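Local atomic coordinates of Peptide/nickel transport system substrate-binding protein (Listeria monocytogenes serotype 1/2a, PDB entry 5KZT), a protein that binds peptides outside the cell membrane and probably delivers them, as the solute-binding component, to a peptide transporter. Residues Ala33-Gly38 with Val404-Arg409; Gly48-Asp53 with Pro58-Ala63; Asp253-Asn258 with Lys262-Val267; Tyr450-Tyr455 with Thr486-Ile491. All coordinates share one frame; numbering follows the deposited sequence.

Contact 1 of 4, residues Ala33-Gly38 with Val404-Arg409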
loop_
_atom_site.group_PDB
_atom_site.type_symbol
_atom_site.label_atom_id
_atom_site.label_comp_id
_atom_site.label_asym_id
_atom_site.label_seq_id
_atom_site.Cartn_x
_atom_site.Cartn_y
_atom_site.Cartn_z
ATOM N N ALA A 33 -6.256 -8.462 1.473
ATOM C CA ALA A 33 -4.942 -7.845 1.659
ATOM C C ALA A 33 -4.958 -6.373 1.254
ATOM O O ALA A 33 -5.490 -6.008 0.194
ATOM C CB ALA A 33 -3.867 -8.581 0.865
ATOM N N ASP A 34 -4.385 -5.535 2.111
ATOM C CA ASP A 34 -4.241 -4.107 1.815
ATOM C C ASP A 34 -2.868 -3.532 2.148
ATOM O O ASP A 34 -2.701 -2.316 2.175
ATOM C CB ASP A 34 -5.331 -3.295 2.535
ATOM C CG ASP A 34 -5.237 -3.362 4.050
ATOM O OD1 ASP A 34 -4.211 -3.799 4.632
ATOM O OD2 ASP A 34 -6.244 -2.942 4.676
ATOM N N ASP A 35 -1.881 -4.396 2.307
ATOM C CA ASP A 35 -0.551 -3.972 2.714
ATOM C C ASP A 35 0.497 -4.334 1.688
ATOM O O ASP A 35 0.321 -5.253 0.887
ATOM C CB ASP A 35 -0.195 -4.635 4.026
ATOM C CG ASP A 35 0.077 -6.092 3.856
ATOM O OD1 ASP A 35 -0.901 -6.883 3.789
ATOM O OD2 ASP A 35 1.269 -6.448 3.713
ATOM N N GLN A 36 1.617 -3.620 1.730
ATOM C CA GLN A 36 2.606 -3.774 0.675
ATOM C C GLN A 36 3.269 -5.159 0.663
ATOM O O GLN A 36 3.667 -5.630 -0.406
ATOM C CB GLN A 36 3.659 -2.669 0.731
ATOM C CG GLN A 36 4.725 -2.805 1.790
ATOM C CD GLN A 36 5.779 -1.694 1.689
ATOM O OE1 GLN A 36 6.029 -0.993 2.656
ATOM N NE2 GLN A 36 6.378 -1.524 0.509
ATOM N N VAL A 37 3.357 -5.810 1.823
ATOM C CA VAL A 37 4.036 -7.118 1.916
ATOM C C VAL A 37 3.184 -8.208 1.276
ATOM O O VAL A 37 3.641 -8.926 0.370
ATOM C CB VAL A 37 4.394 -7.486 3.371
ATOM C CG1 VAL A 37 4.919 -8.919 3.491
ATOM C CG2 VAL A 37 5.416 -6.504 3.912
ATOM N N GLY A 38 1.942 -8.298 1.730
ATOM C CA GLY A 38 0.994 -9.234 1.195
ATOM C C GLY A 38 0.603 -8.998 -0.258
ATOM O O GLY A 38 0.442 -9.947 -1.015
ATOM N N VAL A 404 5.451 -2.487 17.264
ATOM C CA VAL A 404 4.804 -3.786 17.119
ATOM C C VAL A 404 4.996 -4.336 15.705
ATOM O O VAL A 404 5.369 -3.591 14.797
ATOM C CB VAL A 404 3.299 -3.672 17.474
ATOM C CG1 VAL A 404 3.123 -3.385 18.967
ATOM C CG2 VAL A 404 2.586 -2.616 16.627
ATOM N N PRO A 405 4.761 -5.643 15.507
ATOM C CA PRO A 405 4.813 -6.159 14.143
ATOM C C PRO A 405 3.831 -5.415 13.255
ATOM O O PRO A 405 2.780 -4.938 13.721
ATOM C CB PRO A 405 4.401 -7.626 14.302
ATOM C CG PRO A 405 4.776 -7.960 15.707
ATOM C CD PRO A 405 4.490 -6.710 16.486
ATOM N N PHE A 406 4.215 -5.275 11.995
ATOM C CA PHE A 406 3.447 -4.543 11.023
ATOM C C PHE A 406 1.977 -4.994 11.049
ATOM O O PHE A 406 1.065 -4.170 11.128
ATOM C CB PHE A 406 4.086 -4.805 9.651
ATOM C CG PHE A 406 3.431 -4.116 8.503
ATOM C CD1 PHE A 406 2.974 -2.803 8.594
ATOM C CD2 PHE A 406 3.348 -4.764 7.283
ATOM C CE1 PHE A 406 2.397 -2.176 7.508
ATOM C CE2 PHE A 406 2.800 -4.142 6.186
ATOM C CZ PHE A 406 2.318 -2.839 6.298
ATOM N N LYS A 407 1.760 -6.307 11.017
ATOM C CA LYS A 407 0.381 -6.835 11.049
ATOM C C LYS A 407 -0.438 -6.436 12.289
ATOM O O LYS A 407 -1.640 -6.193 12.172
ATOM C CB LYS A 407 0.338 -8.340 10.804
ATOM C CG LYS A 407 0.876 -9.221 11.896
ATOM C CD LYS A 407 0.765 -10.679 11.436
ATOM C CE LYS A 407 1.482 -11.619 12.365
ATOM N NZ LYS A 407 1.740 -12.955 11.756
ATOM N N VAL A 408 0.225 -6.291 13.434
ATOM C CA VAL A 408 -0.425 -5.862 14.675
ATOM C C VAL A 408 -0.756 -4.368 14.568
ATOM O O VAL A 408 -1.851 -3.934 14.950
ATOM C CB VAL A 408 0.454 -6.186 15.925
ATOM C CG1 VAL A 408 -0.168 -5.637 17.215
ATOM C CG2 VAL A 408 0.659 -7.687 16.061
ATOM N N ARG A 409 0.172 -3.567 14.033
ATOM C CA ARG A 409 -0.118 -2.144 13.835
ATOM C C ARG A 409 -1.362 -1.963 12.962
ATOM O O ARG A 409 -2.232 -1.121 13.235
ATOM C CB ARG A 409 1.072 -1.398 13.208
ATOM C CG ARG A 409 0.703 0.019 12.825
ATOM C CD ARG A 409 1.903 0.895 12.585
ATOM N NE ARG A 409 2.706 0.510 11.424
ATOM C CZ ARG A 409 2.441 0.822 10.154
ATOM N NH1 ARG A 409 1.343 1.476 9.810
ATOM N NH2 ARG A 409 3.310 0.463 9.209
#
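The side chains of Asp35 and Val37, at the start of helix 36-45, meet the phenyl ring of Phe406 in the first turn of helix 406-414. Following the chain from its beginning, Asp34 turns to other partners: its carboxylate bonds to Thr112 and Gln445, and its backbone to the bound peptide. Asp35 comes next and makes the closer approach. Its CB lies 3.7 Å from Phe406 CE2, and its OD2 is also 3.7 Å from Phe406 CE2. The carboxylate and ring planes are 76° apart, with the oxygen approaching the ring obliquely. A chi1 of 72° folds the carboxylate back over its own helix start, where it serves as N-cap. Gln36 reaches the peptide backbone through OE1. Val37 then adds CG2, 4.2 Å from Phe406 CE2, and its N gives OD2 of Asp35 a weak bond. Gly38 N donates to the same OD2 at 2.8 Å and almost straight (173°), from the syn side. Within its own segment, Arg409 sets its guanidinium carbon at the Phe406 ring edge, in plane, and bonds to Asp374 and the peptide. Phe406 also packs on the peptide, so both helix starts line its site, consistent with the ligand cleft of a family 5 solute-binding protein. No hydrogen bond crosses the contact: an apolar ring packs against a buried capping carboxylate whose charge is probably eased by the helix start.

Contact 2 of 4, residues Gly48-Asp53 with Pro58-Ala63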
loop_
_atom_site.group_PDB
_atom_site.type_symbol
_atom_site.label_atom_id
_atom_site.label_comp_id
_atom_site.label_asym_id
_atom_site.label_seq_id
_atom_site.Cartn_x
_atom_site.Cartn_y
_atom_site.Cartn_z
ATOM N N GLY A 48 -4.420 -10.940 -12.665
ATOM C CA GLY A 48 -5.733 -10.461 -13.121
ATOM C C GLY A 48 -5.791 -10.258 -14.621
ATOM O O GLY A 48 -5.010 -10.871 -15.380
ATOM N N LEU A 49 -6.706 -9.386 -15.042
ATOM C CA LEU A 49 -6.929 -9.093 -16.459
ATOM C C LEU A 49 -5.748 -8.367 -17.090
ATOM O O LEU A 49 -5.463 -8.588 -18.251
ATOM C CB LEU A 49 -8.191 -8.276 -16.673
ATOM C CG LEU A 49 -9.486 -8.947 -16.244
ATOM C CD1 LEU A 49 -10.600 -7.916 -16.246
ATOM C CD2 LEU A 49 -9.827 -10.127 -17.141
ATOM N N TYR A 50 -5.088 -7.510 -16.305
ATOM C CA TYR A 50 -3.943 -6.726 -16.751
ATOM C C TYR A 50 -2.836 -6.902 -15.730
ATOM O O TYR A 50 -3.093 -7.298 -14.610
ATOM C CB TYR A 50 -4.306 -5.246 -16.849
ATOM C CG TYR A 50 -5.081 -4.860 -18.098
ATOM C CD1 TYR A 50 -6.409 -5.232 -18.268
ATOM C CD2 TYR A 50 -4.477 -4.114 -19.120
ATOM C CE1 TYR A 50 -7.114 -4.882 -19.417
ATOM C CE2 TYR A 50 -5.170 -3.770 -20.256
ATOM C CZ TYR A 50 -6.485 -4.151 -20.392
ATOM O OH TYR A 50 -7.136 -3.805 -21.545
ATOM N N ALA A 51 -1.616 -6.605 -16.137
ATOM C CA ALA A 51 -0.492 -6.521 -15.240
ATOM C C ALA A 51 0.465 -5.455 -15.788
ATOM O O ALA A 51 0.608 -5.329 -17.009
ATOM C CB ALA A 51 0.177 -7.887 -15.134
ATOM N N LEU A 52 1.101 -4.681 -14.901
ATOM C CA LEU A 52 2.059 -3.637 -15.315
ATOM C C LEU A 52 3.229 -4.237 -16.075
ATOM O O LEU A 52 3.812 -5.218 -15.636
ATOM C CB LEU A 52 2.581 -2.841 -14.102
ATOM C CG LEU A 52 1.724 -1.617 -13.731
ATOM C CD1 LEU A 52 0.244 -1.918 -13.763
ATOM C CD2 LEU A 52 2.144 -0.997 -12.403
ATOM N N ASP A 53 3.535 -3.642 -17.227
ATOM C CA ASP A 53 4.657 -4.035 -18.058
ATOM C C ASP A 53 5.950 -3.319 -17.632
ATOM O O ASP A 53 5.973 -2.561 -16.657
ATOM C CB ASP A 53 4.335 -3.812 -19.554
ATOM C CG ASP A 53 4.299 -2.335 -19.964
ATOM O OD1 ASP A 53 4.745 -1.458 -19.196
ATOM O OD2 ASP A 53 3.818 -2.058 -21.083
ATOM N N PRO A 58 -0.226 -0.684 -17.610
ATOM C CA PRO A 58 -0.975 -1.927 -17.603
ATOM C C PRO A 58 -1.090 -2.516 -18.994
ATOM O O PRO A 58 -1.376 -1.805 -19.953
ATOM C CB PRO A 58 -2.359 -1.518 -17.058
ATOM C CG PRO A 58 -2.099 -0.241 -16.324
ATOM C CD PRO A 58 -1.049 0.442 -17.135
ATOM N N ALA A 59 -0.823 -3.810 -19.084
ATOM C CA ALA A 59 -0.883 -4.560 -20.333
ATOM C C ALA A 59 -1.739 -5.800 -20.098
ATOM O O ALA A 59 -1.770 -6.355 -18.990
ATOM C CB ALA A 59 0.513 -4.951 -20.767
ATOM N N ILE A 60 -2.417 -6.261 -21.140
ATOM C CA ILE A 60 -3.248 -7.439 -20.995
ATOM C C ILE A 60 -2.436 -8.623 -20.459
ATOM O O ILE A 60 -1.279 -8.823 -20.842
ATOM C CB ILE A 60 -4.032 -7.802 -22.284
ATOM C CG1 ILE A 60 -3.109 -8.102 -23.466
ATOM C CG2 ILE A 60 -5.009 -6.688 -22.604
ATOM C CD1 ILE A 60 -3.855 -8.581 -24.692
ATOM N N ALA A 61 -3.040 -9.335 -19.509
ATOM C CA ALA A 61 -2.451 -10.506 -18.858
ATOM C C ALA A 61 -3.470 -11.646 -18.921
ATOM O O ALA A 61 -3.365 -12.486 -19.809
ATOM C CB ALA A 61 -2.046 -10.184 -17.433
ATOM N N GLY A 62 -4.484 -11.652 -18.045
ATOM C CA GLY A 62 -5.558 -12.648 -18.108
ATOM C C GLY A 62 -6.499 -12.435 -19.287
ATOM O O GLY A 62 -7.207 -13.366 -19.701
ATOM N N ALA A 63 -6.517 -11.215 -19.822
ATOM C CA ALA A 63 -7.319 -10.894 -20.986
ATOM C C ALA A 63 -6.547 -11.332 -22.207
ATOM O O ALA A 63 -5.352 -11.040 -22.309
ATOM C CB ALA A 63 -7.587 -9.399 -21.036
#
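Strands 50-52 and 58-60 run antiparallel as a two-stranded beta hairpin, their short axes 4.2 Å apart at closest approach and 139° between directions. Ala51 and Ala59 form the hydrogen-bonded pair, each N donating to the other's O; Tyr50-Ile60 and Leu52-Pro58 are non-hydrogen-bonded pairs. The two alanine methyls lie on one face, Leu52 and Pro58 on the other, side by side and pointing the same way, with Leu52 CD1 3.9 Å from Pro58 CG. Tyr50 and Ile60 diverge at CB, yet with CG anti to the carbonyl carbon (chi1 -79°) the phenol leans across the partner strand. Ile60 CG2 then sits over one ring face, 4.1 Å from the centroid in a CH-pi contact, while the carbonyl carbon of Pro58 lies at the ring edge. Helix 157-161 adds Asn158 against both Tyr50 and Pro58. At the turn, Asp53 OD1 accepts from Ile57 N. Where the strands give way to loop, Gly62 N bonds to Gly48 O, and Ala61 CB packs 3.9 Å from Ala51 CB. Leu49 O is gripped twice, by Ala61 N at 2.8 Å, from above the carbonyl plane, and by Ala63 N at 3.2 Å.

Contact 3 of 4, residues Asp253-Asn258 with Lys262-Val267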
loop_
_atom_site.group_PDB
_atom_site.type_symbol
_atom_site.label_atom_id
_atom_site.label_comp_id
_atom_site.label_asym_id
_atom_site.label_seq_id
_atom_site.Cartn_x
_atom_site.Cartn_y
_atom_site.Cartn_z
ATOM N N ASP A 253 22.696 4.737 9.442
ATOM C CA ASP A 253 24.145 4.697 9.210
ATOM C C ASP A 253 24.605 3.594 8.251
ATOM O O ASP A 253 25.621 3.755 7.590
ATOM C CB ASP A 253 24.911 4.605 10.540
ATOM C CG ASP A 253 24.634 5.780 11.443
ATOM O OD1 ASP A 253 24.543 6.924 10.941
ATOM O OD2 ASP A 253 24.487 5.565 12.666
ATOM N N TYR A 254 23.879 2.487 8.165
ATOM C CA TYR A 254 24.219 1.451 7.195
ATOM C C TYR A 254 24.062 1.929 5.741
ATOM O O TYR A 254 24.824 1.520 4.868
ATOM C CB TYR A 254 23.393 0.186 7.418
ATOM C CG TYR A 254 23.792 -0.577 8.644
ATOM C CD1 TYR A 254 24.874 -1.464 8.606
ATOM C CD2 TYR A 254 23.101 -0.430 9.847
ATOM C CE1 TYR A 254 25.255 -2.183 9.728
ATOM C CE2 TYR A 254 23.471 -1.152 10.976
ATOM C CZ TYR A 254 24.551 -2.024 10.906
ATOM O OH TYR A 254 24.940 -2.744 12.011
ATOM N N ALA A 255 23.074 2.780 5.481
ATOM C CA ALA A 255 22.912 3.369 4.153
ATOM C C ALA A 255 24.065 4.342 3.904
ATOM O O ALA A 255 24.768 4.249 2.883
ATOM C CB ALA A 255 21.585 4.088 4.041
ATOM N N ALA A 256 24.264 5.256 4.859
ATOM C CA ALA A 256 25.280 6.292 4.742
ATOM C C ALA A 256 26.678 5.712 4.578
ATOM O O ALA A 256 27.472 6.251 3.813
ATOM C CB ALA A 256 25.230 7.221 5.938
ATOM N N GLN A 257 26.958 4.609 5.273
ATOM C CA GLN A 257 28.260 3.915 5.172
ATOM C C GLN A 257 28.468 3.133 3.875
ATOM O O GLN A 257 29.599 2.731 3.571
ATOM C CB GLN A 257 28.448 2.938 6.333
ATOM C CG GLN A 257 28.780 3.593 7.642
ATOM C CD GLN A 257 30.084 4.325 7.566
ATOM O OE1 GLN A 257 30.108 5.562 7.457
ATOM N NE2 GLN A 257 31.189 3.571 7.541
ATOM N N ASN A 258 27.394 2.883 3.141
ATOM C CA ASN A 258 27.471 2.100 1.912
ATOM C C ASN A 258 27.030 2.874 0.668
ATOM O O ASN A 258 27.020 2.313 -0.423
ATOM C CB ASN A 258 26.696 0.798 2.106
ATOM C CG ASN A 258 27.439 -0.157 3.017
ATOM O OD1 ASN A 258 28.408 -0.786 2.590
ATOM N ND2 ASN A 258 27.067 -0.198 4.282
ATOM N N LYS A 262 29.644 0.342 -5.142
ATOM C CA LYS A 262 29.233 0.029 -6.506
ATOM C C LYS A 262 27.830 -0.578 -6.573
ATOM O O LYS A 262 27.107 -0.299 -7.506
ATOM C CB LYS A 262 30.234 -0.934 -7.178
ATOM C CG LYS A 262 29.920 -1.223 -8.655
ATOM C CD LYS A 262 30.984 -2.093 -9.286
ATOM C CE LYS A 262 30.571 -2.529 -10.679
ATOM N NZ LYS A 262 31.668 -3.303 -11.297
ATOM N N ASP A 263 27.462 -1.386 -5.577
ATOM C CA ASP A 263 26.200 -2.125 -5.580
ATOM C C ASP A 263 25.038 -1.417 -4.853
ATOM O O ASP A 263 23.947 -1.964 -4.771
ATOM C CB ASP A 263 26.425 -3.511 -4.970
ATOM C CG ASP A 263 27.366 -4.370 -5.785
ATOM O OD1 ASP A 263 27.627 -4.086 -6.979
ATOM O OD2 ASP A 263 27.862 -5.363 -5.208
ATOM N N TYR A 264 25.271 -0.199 -4.374
ATOM C CA TYR A 264 24.241 0.588 -3.704
ATOM C C TYR A 264 23.222 1.043 -4.734
ATOM O O TYR A 264 23.583 1.454 -5.848
ATOM C CB TYR A 264 24.859 1.805 -3.060
ATOM C CG TYR A 264 23.976 2.685 -2.209
ATOM C CD1 TYR A 264 23.675 2.346 -0.880
ATOM C CD2 TYR A 264 23.507 3.899 -2.695
ATOM C CE1 TYR A 264 22.916 3.196 -0.084
ATOM C CE2 TYR A 264 22.736 4.750 -1.909
ATOM C CZ TYR A 264 22.444 4.393 -0.610
ATOM O OH TYR A 264 21.718 5.253 0.164
ATOM N N VAL A 265 21.960 0.940 -4.379
ATOM C CA VAL A 265 20.893 1.418 -5.241
ATOM C C VAL A 265 19.848 2.090 -4.368
ATOM O O VAL A 265 19.717 1.770 -3.180
ATOM C CB VAL A 265 20.224 0.286 -6.065
ATOM C CG1 VAL A 265 21.195 -0.349 -7.041
ATOM C CG2 VAL A 265 19.639 -0.786 -5.172
ATOM N N THR A 266 19.109 3.009 -4.980
ATOM C CA THR A 266 18.037 3.742 -4.316
ATOM C C THR A 266 16.778 3.546 -5.136
ATOM O O THR A 266 16.811 3.643 -6.363
ATOM C CB THR A 266 18.306 5.266 -4.241
ATOM O OG1 THR A 266 19.627 5.521 -3.759
ATOM C CG2 THR A 266 17.333 5.928 -3.304
ATOM N N VAL A 267 15.670 3.294 -4.450
ATOM C CA VAL A 267 14.382 3.103 -5.090
ATOM C C VAL A 267 13.471 4.207 -4.551
ATOM O O VAL A 267 13.312 4.306 -3.341
ATOM C CB VAL A 267 13.854 1.694 -4.744
ATOM C CG1 VAL A 267 12.391 1.511 -5.148
ATOM C CG2 VAL A 267 14.742 0.640 -5.407
#
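Tyr264 lays its phenol against the backbone of the last part of helix 252-256 and the residues after it, where it meets the carbonyl oxygens of Ala255 and Asn258. The ring stands at an oblique angle to both oxygens. Asn258 O comes to the near end of the side chain, 3.4 Å from Tyr264 CD1 and equally 3.4 Å from its CB. Ala255 O lies further along the same side of the ring, 3.7 Å from Tyr264 CE1. The phenol oxygen ends beside the methyl group of Ala255, with OH 4.1 Å from CB. With CG trans to the main-chain nitrogen (chi1 -175°), the tyrosine extends from its strand toward these carbonyls; no hydrogen bond crosses the contact. Ala255 O has a donor from its own side, since Asn258 N bonds to it at 3.0 Å. The amide of Asn258 takes no part in meeting the ring: it turns back along the helix, and ND2 donates to Tyr254 O at 2.9 Å, nearly straight at 169° and in its own amide plane. This bond ties Asn258 to the turn before it. The contact thus packs this backbone against the first residue of strand 264-277, across a short connection. Strand 264-277 pairs with strand 491-503, whose Ala500 touches Tyr264; Leu250 of strand 247-250 packs on Ala255, Asn258 and Tyr264, and Leu237 of helix 233-241 touches Asn258.

Contact 4 of 4, residues Tyr450-Tyr455 with Thr486-Ile491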
loop_
_atom_site.group_PDB
_atom_site.type_symbol
_atom_site.label_atom_id
_atom_site.label_comp_id
_atom_site.label_asym_id
_atom_site.label_seq_id
_atom_site.Cartn_x
_atom_site.Cartn_y
_atom_site.Cartn_z
ATOM N N TYR A 450 -12.000 10.845 11.653
ATOM C CA TYR A 450 -11.890 12.131 11.003
ATOM C C TYR A 450 -13.054 12.235 10.034
ATOM O O TYR A 450 -13.254 11.355 9.201
ATOM C CB TYR A 450 -10.574 12.280 10.251
ATOM C CG TYR A 450 -10.567 13.486 9.326
ATOM C CD1 TYR A 450 -10.565 14.779 9.832
ATOM C CD2 TYR A 450 -10.603 13.321 7.937
ATOM C CE1 TYR A 450 -10.567 15.869 8.990
ATOM C CE2 TYR A 450 -10.609 14.405 7.086
ATOM C CZ TYR A 450 -10.600 15.673 7.612
ATOM O OH TYR A 450 -10.614 16.739 6.751
ATOM N N SER A 451 -13.791 13.336 10.127
ATOM C CA SER A 451 -14.955 13.557 9.280
ATOM C C SER A 451 -15.065 15.029 8.961
ATOM O O SER A 451 -15.290 15.846 9.869
ATOM C CB SER A 451 -16.229 13.105 9.992
ATOM O OG SER A 451 -17.391 13.276 9.190
ATOM N N ASN A 452 -14.903 15.361 7.681
ATOM C CA ASN A 452 -15.179 16.704 7.173
ATOM C C ASN A 452 -16.060 16.570 5.926
ATOM O O ASN A 452 -15.603 16.068 4.905
ATOM C CB ASN A 452 -13.862 17.414 6.851
ATOM C CG ASN A 452 -14.079 18.819 6.317
ATOM O OD1 ASN A 452 -14.906 19.015 5.444
ATOM N ND2 ASN A 452 -13.359 19.800 6.856
ATOM N N LYS A 453 -17.318 17.021 6.009
ATOM C CA LYS A 453 -18.262 16.859 4.885
ATOM C C LYS A 453 -17.874 17.601 3.617
ATOM O O LYS A 453 -18.240 17.169 2.522
ATOM C CB LYS A 453 -19.697 17.232 5.280
ATOM C CG LYS A 453 -20.340 16.365 6.364
ATOM C CD LYS A 453 -20.107 14.857 6.246
ATOM C CE LYS A 453 -20.679 14.228 4.959
ATOM N NZ LYS A 453 -20.118 12.875 4.633
ATOM N N ASP A 454 -17.152 18.708 3.746
ATOM C CA ASP A 454 -16.667 19.438 2.568
ATOM C C ASP A 454 -15.599 18.626 1.829
ATOM O O ASP A 454 -15.552 18.609 0.591
ATOM C CB ASP A 454 -16.081 20.801 2.966
ATOM C CG ASP A 454 -17.109 21.732 3.585
ATOM O OD1 ASP A 454 -18.318 21.592 3.293
ATOM O OD2 ASP A 454 -16.696 22.605 4.379
ATOM N N TYR A 455 -14.743 17.959 2.598
ATOM C CA TYR A 455 -13.737 17.048 2.049
ATOM C C TYR A 455 -14.429 15.904 1.309
ATOM O O TYR A 455 -14.136 15.691 0.150
ATOM C CB TYR A 455 -12.832 16.512 3.152
ATOM C CG TYR A 455 -11.645 15.716 2.665
ATOM C CD1 TYR A 455 -10.504 16.349 2.201
ATOM C CD2 TYR A 455 -11.656 14.320 2.699
ATOM C CE1 TYR A 455 -9.397 15.618 1.776
ATOM C CE2 TYR A 455 -10.547 13.579 2.289
ATOM C CZ TYR A 455 -9.420 14.238 1.819
ATOM O OH TYR A 455 -8.312 13.532 1.374
ATOM N N THR A 486 -3.907 21.785 6.046
ATOM C CA THR A 486 -3.854 23.119 6.627
ATOM C C THR A 486 -5.058 23.415 7.527
ATOM O O THR A 486 -4.880 23.871 8.653
ATOM C CB THR A 486 -3.704 24.186 5.532
ATOM O OG1 THR A 486 -2.448 24.000 4.869
ATOM C CG2 THR A 486 -3.767 25.615 6.114
ATOM N N ASP A 487 -6.268 23.134 7.038
ATOM C CA ASP A 487 -7.492 23.486 7.765
ATOM C C ASP A 487 -7.787 22.562 8.964
ATOM O O ASP A 487 -8.127 23.043 10.035
ATOM C CB ASP A 487 -8.709 23.521 6.820
ATOM C CG ASP A 487 -8.521 24.464 5.620
ATOM O OD1 ASP A 487 -7.548 25.281 5.622
ATOM O OD2 ASP A 487 -9.340 24.374 4.664
ATOM N N ASP A 488 -7.696 21.238 8.768
ATOM C CA ASP A 488 -8.133 20.257 9.778
ATOM C C ASP A 488 -7.011 19.532 10.510
ATOM O O ASP A 488 -7.244 18.947 11.557
ATOM C CB ASP A 488 -9.057 19.211 9.138
ATOM C CG ASP A 488 -10.395 19.788 8.694
ATOM O OD1 ASP A 488 -10.655 20.977 8.926
ATOM O OD2 ASP A 488 -11.219 19.065 8.101
ATOM N N VAL A 489 -5.798 19.544 9.977
ATOM C CA VAL A 489 -4.705 18.755 10.576
ATOM C C VAL A 489 -5.163 17.301 10.863
ATOM O O VAL A 489 -4.970 16.772 11.963
ATOM C CB VAL A 489 -4.160 19.410 11.875
ATOM C CG1 VAL A 489 -2.739 18.936 12.145
ATOM C CG2 VAL A 489 -4.193 20.936 11.808
ATOM N N ALA A 490 -5.809 16.675 9.875
ATOM C CA ALA A 490 -6.287 15.281 10.003
ATOM C C ALA A 490 -5.112 14.321 10.206
ATOM O O ALA A 490 -5.215 13.336 10.956
ATOM C CB ALA A 490 -7.050 14.883 8.745
ATOM N N ILE A 491 -4.034 14.603 9.475
ATOM C CA ILE A 491 -2.763 13.838 9.518
ATOM C C ILE A 491 -1.604 14.797 9.358
ATOM O O ILE A 491 -1.815 15.963 9.047
ATOM C CB ILE A 491 -2.669 12.831 8.365
ATOM C CG1 ILE A 491 -2.770 13.532 7.004
ATOM C CG2 ILE A 491 -3.749 11.774 8.505
ATOM C CD1 ILE A 491 -2.329 12.670 5.867
#
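Two donors from segment 450-455 converge on one carboxylate oxygen, OD2 of Asp488, just past the end of helix 471-487. Tyr450 OH donates to Asp488 OD2 at 2.8 Å from the anti side, 17° out of the carboxylate plane. Asn452 ND2 donates to the same Asp488 OD2 at 2.6 Å, using the syn lone pair, with an angle of 153° at the hydrogen. The two bonds thus grip the oxygen from different sides. The side chains of Tyr450 and Asn452 each cross that of Asp488 at about a right angle, the amide plane lying much closer to the carboxylate plane than the ring plane does. Two neutral donors of this kind would probably help to keep Asp488 ionised. Asn452 has both ends of its amide engaged: OD1 accepts from Tyr455 N at 3.0 Å and, weakly, from Asp454 N, which makes it the N-cap of helix 453-459. Its CG, trans to the main-chain nitrogen, points the amide at Asp488 while OD1 stays over the helix start. Main-chain acceptors are met from outside: Asp488 O by Arg294 NH2, Val489 O by Arg294 NE, and Tyr450 O by Asn446 ND2. The apolar side of the contact is the ring of Tyr450, whose one face carries the methyl group of Ala490, 3.6 Å from the ring centroid and only 7° off the normal, a well-centred CH-pi contact. Leu484 of helix 471-487 also touches both residues. The whole is an asparagine N-cap whose ND2 ties the start of one helix to the acid following the end of another.

Overall arrangement
Contact 1 lies beside the bound peptide, which touches residues of both its segments; its centre lies about 9 Å from that of the chain. The other three sit further out, with centres about 25-26 Å from that of contact 1. Contacts 1 and 3 come within about 9 Å of each other between nearest atoms; contacts 1 and 4 come within about 12 Å, and contacts 1 and 2 within about 13 Å. Along the chain, contacts 2 and 3 are nested in the long loop closed by contact 1, whereas contact 4 follows it. Contacts 3 and 4 are linked through strand 491-503, which pairs with strand 264-277 and begins at Ile491, although their centres are about 38 Å apart.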